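Local coordinates for aldehyde dehydrogenase (Listeria monocytogenes, PDB 3K9D), which probably catalyses the NAD- or NADP-dependent oxidation of an aldehyde, at residues 253-258 against 340-345; 330-335 against 366-371. All coordinates share one frame; numbering follows the deposited sequence.

Contact 1: 253-258 against 340-345; sequences SEQSVV and REKLAP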
loop_
_atom_site.group_PDB
_atom_site.type_symbol
_atom_site.label_atom_id
_atom_site.label_comp_id
_atom_site.label_asym_id
_atom_site.label_seq_id
_atom_site.Cartn_x
_atom_site.Cartn_y
_atom_site.Cartn_z
ATOM N N SER A 253 -20.547 11.154 5.560
ATOM C CA SER A 253 -21.832 11.858 5.520
ATOM C C SER A 253 -21.918 12.788 4.303
ATOM O O SER A 253 -20.890 13.230 3.758
ATOM C CB SER A 253 -22.085 12.604 6.837
ATOM O OG SER A 253 -21.238 13.723 6.990
ATOM N N GLU A 254 -23.152 13.043 3.877
ATOM C CA GLU A 254 -23.511 13.806 2.679
ATOM C C GLU A 254 -23.056 15.257 2.770
ATOM O O GLU A 254 -23.033 15.820 3.849
ATOM C CB GLU A 254 -25.044 13.791 2.502
ATOM C CG GLU A 254 -25.700 12.415 2.375
ATOM C CD GLU A 254 -25.909 11.643 3.689
ATOM O OE1 GLU A 254 -25.540 12.126 4.775
ATOM O OE2 GLU A 254 -26.450 10.521 3.620
ATOM N N GLN A 255 -22.714 15.872 1.637
ATOM C CA GLN A 255 -22.333 17.283 1.629
ATOM C C GLN A 255 -23.198 18.129 0.686
ATOM O O GLN A 255 -23.286 19.360 0.804
ATOM C CB GLN A 255 -20.838 17.430 1.313
ATOM C CG GLN A 255 -19.933 16.931 2.433
ATOM C CD GLN A 255 -20.041 17.788 3.686
ATOM O OE1 GLN A 255 -20.315 18.982 3.601
ATOM N NE2 GLN A 255 -19.820 17.180 4.857
ATOM N N SER A 256 -23.849 17.445 -0.240
ATOM C CA SER A 256 -24.808 18.067 -1.131
ATOM C C SER A 256 -25.947 17.097 -1.426
ATOM O O SER A 256 -25.792 15.874 -1.262
ATOM C CB SER A 256 -24.143 18.555 -2.437
ATOM O OG SER A 256 -23.567 17.498 -3.177
ATOM N N VAL A 257 -27.093 17.667 -1.806
ATOM C CA VAL A 257 -28.194 16.919 -2.373
ATOM C C VAL A 257 -28.327 17.319 -3.846
ATOM O O VAL A 257 -28.346 18.488 -4.185
ATOM C CB VAL A 257 -29.546 17.124 -1.602
ATOM C CG1 VAL A 257 -30.643 16.246 -2.207
ATOM C CG2 VAL A 257 -29.396 16.798 -0.113
ATOM N N VAL A 258 -28.373 16.325 -4.716
ATOM C CA VAL A 258 -28.585 16.542 -6.132
ATOM C C VAL A 258 -29.935 15.893 -6.458
ATOM O O VAL A 258 -30.155 14.754 -6.106
ATOM C CB VAL A 258 -27.449 15.891 -6.988
ATOM C CG1 VAL A 258 -27.709 16.092 -8.486
ATOM C CG2 VAL A 258 -26.066 16.481 -6.601
ATOM N N ARG A 340 -17.917 22.116 -0.996
ATOM C CA ARG A 340 -16.783 21.567 -0.244
ATOM C C ARG A 340 -17.205 20.940 1.093
ATOM O O ARG A 340 -18.372 21.021 1.500
ATOM C CB ARG A 340 -15.724 22.659 -0.022
ATOM C CG ARG A 340 -15.218 23.325 -1.327
ATOM C CD ARG A 340 -14.178 24.399 -1.071
ATOM N NE ARG A 340 -13.139 23.946 -0.142
ATOM C CZ ARG A 340 -12.181 24.730 0.352
ATOM N NH1 ARG A 340 -11.273 24.232 1.186
ATOM N NH2 ARG A 340 -12.124 26.011 0.015
ATOM N N GLU A 341 -16.253 20.306 1.771
ATOM C CA GLU A 341 -16.552 19.519 2.955
ATOM C C GLU A 341 -16.909 20.424 4.135
ATOM O O GLU A 341 -16.114 21.262 4.561
ATOM C CB GLU A 341 -15.392 18.577 3.273
ATOM C CG GLU A 341 -15.546 17.776 4.559
ATOM C CD GLU A 341 -14.227 17.196 5.006
ATOM O OE1 GLU A 341 -13.315 17.980 5.356
ATOM O OE2 GLU A 341 -14.095 15.962 4.996
ATOM N N LYS A 342 -18.151 20.294 4.597
ATOM C CA LYS A 342 -18.646 21.026 5.748
ATOM C C LYS A 342 -18.994 19.962 6.762
ATOM O O LYS A 342 -19.979 19.239 6.603
ATOM C CB LYS A 342 -19.910 21.823 5.395
ATOM C CG LYS A 342 -19.811 22.649 4.131
ATOM C CD LYS A 342 -21.166 23.061 3.573
ATOM C CE LYS A 342 -21.972 21.910 2.984
ATOM N NZ LYS A 342 -21.437 21.236 1.756
ATOM N N LEU A 343 -18.166 19.835 7.785
ATOM C CA LEU A 343 -18.351 18.781 8.773
ATOM C C LEU A 343 -19.316 19.273 9.839
ATOM O O LEU A 343 -18.939 19.470 10.984
ATOM C CB LEU A 343 -17.010 18.377 9.388
ATOM C CG LEU A 343 -16.050 17.526 8.556
ATOM C CD1 LEU A 343 -14.772 17.259 9.347
ATOM C CD2 LEU A 343 -16.696 16.207 8.115
ATOM N N ALA A 344 -20.570 19.448 9.426
ATOM C CA ALA A 344 -21.584 20.196 10.161
ATOM C C ALA A 344 -22.924 19.930 9.484
ATOM O O ALA A 344 -22.943 19.600 8.291
ATOM C CB ALA A 344 -21.257 21.702 10.107
ATOM N N PRO A 345 -24.055 20.100 10.216
ATOM C CA PRO A 345 -25.397 19.897 9.636
ATOM C C PRO A 345 -25.771 20.969 8.588
ATOM O O PRO A 345 -26.773 21.699 8.721
ATOM C CB PRO A 345 -26.324 19.942 10.868
ATOM C CG PRO A 345 -25.604 20.852 11.831
ATOM C CD PRO A 345 -24.137 20.495 11.641
HETATM O O HOH W 1 -20.944 16.421 7.511
#

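Contact 2: 330-335 against 366-371; sequences TKVGAK and LYHEGA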
loop_
_atom_site.group_PDB
_atom_site.type_symbol
_atom_site.label_atom_id
_atom_site.label_comp_id
_atom_site.label_asym_id
_atom_site.label_seq_id
_atom_site.Cartn_x
_atom_site.Cartn_y
_atom_site.Cartn_z
ATOM N N THR A 330 -25.348 26.328 -7.479
ATOM C CA THR A 330 -25.245 26.116 -8.937
ATOM C C THR A 330 -23.796 25.850 -9.414
ATOM O O THR A 330 -23.572 25.361 -10.531
ATOM C CB THR A 330 -25.785 27.338 -9.730
ATOM O OG1 THR A 330 -24.910 28.460 -9.549
ATOM C CG2 THR A 330 -27.189 27.738 -9.292
ATOM N N LYS A 331 -22.830 26.180 -8.565
ATOM C CA LYS A 331 -21.414 26.205 -8.935
ATOM C C LYS A 331 -20.586 25.192 -8.138
ATOM O O LYS A 331 -21.012 24.703 -7.091
ATOM C CB LYS A 331 -20.839 27.611 -8.706
ATOM C CG LYS A 331 -21.304 28.657 -9.702
ATOM C CD LYS A 331 -20.934 30.074 -9.258
ATOM C CE LYS A 331 -19.500 30.443 -9.628
ATOM N NZ LYS A 331 -19.186 31.877 -9.315
ATOM N N VAL A 332 -19.395 24.899 -8.656
ATOM C CA VAL A 332 -18.408 24.028 -8.021
ATOM C C VAL A 332 -17.061 24.777 -8.028
ATOM O O VAL A 332 -16.728 25.433 -9.005
ATOM C CB VAL A 332 -18.282 22.676 -8.793
ATOM C CG1 VAL A 332 -17.271 21.777 -8.149
ATOM C CG2 VAL A 332 -19.619 21.952 -8.863
ATOM N N GLY A 333 -16.288 24.699 -6.949
ATOM C CA GLY A 333 -14.980 25.364 -6.946
ATOM C C GLY A 333 -14.452 25.728 -5.576
ATOM O O GLY A 333 -15.214 25.774 -4.612
ATOM N N ALA A 334 -13.146 26.002 -5.496
ATOM C CA ALA A 334 -12.484 26.312 -4.215
ATOM C C ALA A 334 -13.094 27.537 -3.520
ATOM O O ALA A 334 -13.150 27.600 -2.287
ATOM C CB ALA A 334 -10.981 26.502 -4.423
ATOM N N LYS A 335 -13.567 28.478 -4.341
ATOM C CA LYS A 335 -14.205 29.733 -3.924
ATOM C C LYS A 335 -15.703 29.556 -3.628
ATOM O O LYS A 335 -16.410 30.539 -3.362
ATOM C CB LYS A 335 -14.077 30.795 -5.030
ATOM C CG LYS A 335 -12.805 30.775 -5.892
ATOM C CD LYS A 335 -13.044 30.109 -7.254
ATOM C CE LYS A 335 -12.216 28.833 -7.426
ATOM N NZ LYS A 335 -10.751 29.124 -7.563
ATOM N N LEU A 366 -16.757 16.053 -7.222
ATOM C CA LEU A 366 -15.747 15.159 -6.677
ATOM C C LEU A 366 -14.341 15.474 -7.161
ATOM O O LEU A 366 -13.405 15.462 -6.368
ATOM C CB LEU A 366 -16.114 13.695 -6.940
ATOM C CG LEU A 366 -17.330 13.147 -6.166
ATOM C CD1 LEU A 366 -17.803 11.874 -6.804
ATOM C CD2 LEU A 366 -17.008 12.925 -4.682
ATOM N N TYR A 367 -14.192 15.804 -8.444
ATOM C CA TYR A 367 -12.847 16.085 -8.979
ATOM C C TYR A 367 -12.212 17.341 -8.395
ATOM O O TYR A 367 -10.996 17.397 -8.245
ATOM C CB TYR A 367 -12.822 16.087 -10.509
ATOM C CG TYR A 367 -12.825 14.700 -11.105
ATOM C CD1 TYR A 367 -11.917 13.732 -10.671
ATOM C CD2 TYR A 367 -13.731 14.352 -12.102
ATOM C CE1 TYR A 367 -11.920 12.447 -11.218
ATOM C CE2 TYR A 367 -13.752 13.074 -12.646
ATOM C CZ TYR A 367 -12.840 12.129 -12.207
ATOM O OH TYR A 367 -12.858 10.866 -12.753
ATOM N N HIS A 368 -13.031 18.326 -8.025
ATOM C CA HIS A 368 -12.531 19.461 -7.248
ATOM C C HIS A 368 -12.218 19.101 -5.789
ATOM O O HIS A 368 -11.213 19.536 -5.250
ATOM C CB HIS A 368 -13.500 20.629 -7.289
ATOM C CG HIS A 368 -13.544 21.328 -8.612
ATOM N ND1 HIS A 368 -14.272 20.852 -9.680
ATOM C CD2 HIS A 368 -12.977 22.485 -9.027
ATOM C CE1 HIS A 368 -14.137 21.677 -10.703
ATOM N NE2 HIS A 368 -13.360 22.678 -10.332
ATOM N N GLU A 369 -13.098 18.328 -5.158
ATOM C CA GLU A 369 -12.941 17.950 -3.762
ATOM C C GLU A 369 -13.779 16.704 -3.458
ATOM O O GLU A 369 -14.985 16.675 -3.733
ATOM C CB GLU A 369 -13.328 19.116 -2.831
ATOM C CG GLU A 369 -13.152 18.805 -1.349
ATOM C CD GLU A 369 -13.148 20.042 -0.452
ATOM O OE1 GLU A 369 -12.673 21.116 -0.886
ATOM O OE2 GLU A 369 -13.605 19.931 0.706
ATOM N N GLY A 370 -13.134 15.683 -2.893
ATOM C CA GLY A 370 -13.828 14.475 -2.471
ATOM C C GLY A 370 -13.644 13.212 -3.294
ATOM O O GLY A 370 -14.079 12.146 -2.866
ATOM N N ALA A 371 -13.009 13.320 -4.468
ATOM C CA ALA A 371 -12.667 12.144 -5.288
ATOM C C ALA A 371 -12.009 11.035 -4.464
ATOM O O ALA A 371 -11.160 11.298 -3.605
ATOM C CB ALA A 371 -11.763 12.539 -6.460
#

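Contact 1: 253-258 against 340-345
Beside strand 256-260, probably a few residues past the nucleophilic cysteine of this family, Q255 fastens the loop 340-345 through its amide and its carbonyl. The Q255 side chain, bent at chi2 (-67°), meets both backbone polar groups of K342. N of K342 donates to OE1 of Q255 at 2.7 Å, and NE2 of Q255 returns a bond of 2.7 Å to O of K342. NE2 donates within its own amide plane, while N of K342 approaches OE1, and NE2 approaches O of K342, from well above the acceptor's carbonyl plane. The K342 side chain folds at chi3 and chi4 and brings NZ back to the same glutamine: NZ bonds O of Q255 at 2.8 Å and OE1 of Q255 at 3.1 Å, the latter in the carbonyl plane. R340 O and Y338 O also accept from NZ, giving this buried ammonium group four oxygens, which probably compensate in part for its loss of water. A water bridges S253 OG and K342 O, donating to both. Beyond K342 the loop makes an inverse gamma turn centred on L343. Strand 256-260 lies between strands 223-226 and 346-352 of the parallel sheet, and A344 and P345 rest against helix 307-313.

Contact 2: 330-335 against 366-371
ND1 of H368 is hydrogen-bonded to the backbone O of D364, one turn earlier in helix 355-368, and lies 3.5 Å from CG1 of V332, the closest approach between 330-335 and 366-371. Because a carbonyl oxygen can only accept, ND1 must be the donor in the bond to D364. H368 is the last residue of the helix. Its chi1 (-72°) puts CG beside the backbone N, and chi2 turns ND1 back toward the helix, so the imidazole is tethered before it meets the other segment. V332 brings a single methyl to it: CG1, anti to the backbone N, comes obliquely to the ring, 3.8 Å from CG of H368 and 4.0 Å from CE1 of H368. The same methyl is 4.0 Å from CB of H368, and it therefore spans the junction of ring and side-chain stem. Further round the ring, on the same side of its plane, CD2 of H368 lies 4.1 Å from CA of G333. The backbone of G333 is fully extended with positive phi, a conformation suited to glycine, and its N is held by OG of S339. After H368 the chain leaves the helix at E369 and turns at G370, again with positive phi; N of A371 bonds O of L366 at 2.9 Å, closing this turn back onto the helix end. V332 also touches L361 and I365, so the valine packs against the last turns of helix 355-368. The interface is small, burying 122 Å² in all. With ND1 engaged inside its own helix, the two segments meet through van der Waals contact of one methyl and a glycine CA with the ring.

How the contacts relate
Contacts 1 and 2 lie about 12 Å apart between centres and are joined through E369. Its OE1 makes a salt bridge with NE of R340 at 3.0 Å, and its OE2 probably accepts a hydrogen bond from N of E341 at 2.9 Å. R340 also donates through NH2 to A334 O and G296 O, so one arginine ties both segments of contact 2 to loop 340-345. Along the chain the segments alternate, and 330-335 and 340-345 belong to the same connection between strands 324-328 and 346-352. Sequence EKLAP of 341-345 probably corresponds to the EIFGP motif beside the nicotinamide ribose in classical aldehyde dehydrogenases, placing contact 1 nearer the probable active site.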